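Local coordinates for stage II sporulation protein Q (Bacillus subtilis, PDB 3TUF) that forms, with SpoIIIAH, a channel between forespore and mother cell during sporulation and takes part in engulfment of the forespore, at residues 38-43 and 183-188. Numbering follows the deposited sequence.
Sequences MENVAM and DKPVSS
Asn40 lays its carboxamide alongside the backbone of residues 183-185, where Asn40 and Pro185 bring their CA atoms to 4.1 Å. With chi1 at -67° the CG of Asn40 turns from its own carbonyl, which swings the amide along the 183-185 backbone: Asn40 OD1 faces Pro185, 3.5 Å from Pro185 CA, while ND2 lies near the carbonyl of Asp183 at an angle too poor for a hydrogen bond. Beside this amide the backbones do the joining. Val41 is gripped at both ends: Val41 N reaches Lys184 O at 3.0 Å, and Val41 O accepts from Asp183 N at 2.8 Å. The buried Val41 side chain turns one methyl, CG2, to Lys184 O, 3.7 Å away, and also packs on Ser99. The CA-H of Asn40 makes a bent contact with the same oxygen, so Lys184 O takes one hydrogen bond and one CA-H contact from the 38-43 segment. Beyond Pro185, Val186 N makes a weak, bent bond to Glu39 O (2.9 Å, 117° at the hydrogen). Val186 CG1 lies 3.5 Å from Met38 N. The carboxylate of Glu39 leads the other way, to Ser101 N, and Lys184 NZ turns back to Asn180 O. Past the bridge, Ser188 OG bonds to Pro185 O, three residues back. The result is an isolated beta bridge, Asn40 with Pro185, that ties the loop before strand 51-55 to the loop after strand 174-176, at the surface of the M23 peptidase-like beta domain.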
loop_
_atom_site.group_PDB
_atom_site.type_symbol
_atom_site.label_atom_id
_atom_site.label_comp_id
_atom_site.label_asym_id
_atom_site.label_seq_id
_atom_site.Cartn_x
_atom_site.Cartn_y
_atom_site.Cartn_z
ATOM N N MET A 38 40.229 -13.066 21.462
ATOM C CA MET A 38 41.027 -13.576 22.551
ATOM C C MET A 38 40.617 -13.016 23.898
ATOM O O MET A 38 41.073 -13.498 24.916
ATOM C CB MET A 38 42.503 -13.285 22.306
ATOM C CG MET A 38 42.789 -12.399 21.104
ATOM S SD MET A 38 44.363 -11.514 21.235
ATOM C CE MET A 38 43.829 -9.959 21.935
ATOM N N GLU A 39 39.765 -12.003 23.926
ATOM C CA GLU A 39 39.343 -11.488 25.215
ATOM C C GLU A 39 37.875 -11.660 25.483
ATOM O O GLU A 39 37.118 -11.928 24.597
ATOM C CB GLU A 39 39.771 -10.035 25.424
ATOM C CG GLU A 39 39.311 -9.044 24.400
ATOM C CD GLU A 39 39.902 -7.665 24.626
ATOM O OE1 GLU A 39 39.272 -6.679 24.247
ATOM O OE2 GLU A 39 40.995 -7.556 25.176
ATOM N N ASN A 40 37.499 -11.507 26.735
ATOM C CA ASN A 40 36.140 -11.686 27.159
ATOM C C ASN A 40 35.425 -10.371 27.257
ATOM O O ASN A 40 36.019 -9.367 27.514
ATOM C CB ASN A 40 36.107 -12.335 28.524
ATOM C CG ASN A 40 36.607 -13.749 28.514
ATOM O OD1 ASN A 40 37.159 -14.222 27.540
ATOM N ND2 ASN A 40 36.420 -14.431 29.619
ATOM N N VAL A 41 34.129 -10.387 27.075
ATOM C CA VAL A 41 33.335 -9.169 27.051
ATOM C C VAL A 41 33.182 -8.683 28.464
ATOM O O VAL A 41 32.710 -9.413 29.297
ATOM C CB VAL A 41 31.926 -9.439 26.413
ATOM C CG1 VAL A 41 30.939 -8.236 26.617
ATOM C CG2 VAL A 41 32.070 -9.830 24.923
ATOM N N ALA A 42 33.577 -7.447 28.747
ATOM C CA ALA A 42 33.501 -6.982 30.145
ATOM C C ALA A 42 32.376 -5.981 30.397
ATOM O O ALA A 42 32.005 -5.238 29.494
ATOM C CB ALA A 42 34.850 -6.413 30.603
ATOM N N MET A 43 31.827 -5.976 31.612
ATOM C CA MET A 43 30.969 -4.881 32.074
ATOM C C MET A 43 31.662 -3.570 31.736
ATOM O O MET A 43 32.848 -3.444 31.954
ATOM C CB MET A 43 30.731 -5.001 33.575
ATOM C CG MET A 43 29.715 -6.051 33.847
ATOM S SD MET A 43 28.043 -5.384 33.471
ATOM C CE MET A 43 27.813 -4.487 35.045
ATOM N N ASP A 183 31.132 -11.590 29.943
ATOM C CA ASP A 183 32.188 -12.530 30.326
ATOM C C ASP A 183 32.407 -13.674 29.378
ATOM O O ASP A 183 33.197 -14.540 29.659
ATOM C CB ASP A 183 32.000 -13.019 31.765
ATOM C CG ASP A 183 31.858 -11.854 32.733
ATOM O OD1 ASP A 183 32.720 -10.944 32.685
ATOM O OD2 ASP A 183 30.876 -11.806 33.510
ATOM N N LYS A 184 31.760 -13.674 28.236
ATOM C CA LYS A 184 31.991 -14.759 27.299
ATOM C C LYS A 184 33.101 -14.311 26.374
ATOM O O LYS A 184 33.215 -13.132 26.125
ATOM C CB LYS A 184 30.698 -15.120 26.561
ATOM C CG LYS A 184 29.684 -15.805 27.478
ATOM C CD LYS A 184 28.294 -15.921 26.841
ATOM C CE LYS A 184 27.341 -16.755 27.712
ATOM N NZ LYS A 184 25.907 -16.761 27.232
ATOM N N PRO A 185 33.956 -15.239 25.920
ATOM C CA PRO A 185 34.979 -14.953 24.912
ATOM C C PRO A 185 34.388 -14.181 23.755
ATOM O O PRO A 185 33.179 -14.233 23.525
ATOM C CB PRO A 185 35.403 -16.333 24.416
ATOM C CG PRO A 185 34.887 -17.336 25.472
ATOM C CD PRO A 185 34.125 -16.571 26.525
ATOM N N VAL A 186 35.240 -13.469 23.035
ATOM C CA VAL A 186 34.806 -12.597 21.961
ATOM C C VAL A 186 33.953 -13.374 20.914
ATOM O O VAL A 186 32.984 -12.833 20.342
ATOM C CB VAL A 186 36.041 -11.894 21.338
ATOM C CG1 VAL A 186 36.862 -12.878 20.414
ATOM C CG2 VAL A 186 35.614 -10.642 20.651
ATOM N N SER A 187 34.289 -14.662 20.733
ATOM C CA SER A 187 33.771 -15.549 19.645
ATOM C C SER A 187 32.303 -15.967 19.752
ATOM O O SER A 187 31.607 -16.005 18.731
ATOM C CB SER A 187 34.648 -16.804 19.516
ATOM O OG SER A 187 36.011 -16.463 19.720
ATOM N N SER A 188 31.866 -16.284 20.977
ATOM C CA SER A 188 30.472 -16.666 21.310
ATOM C C SER A 188 29.397 -15.700 20.777
ATOM O O SER A 188 28.191 -15.987 20.827
ATOM C CB SER A 188 30.318 -16.783 22.835
ATOM O OG SER A 188 30.332 -15.498 23.452
#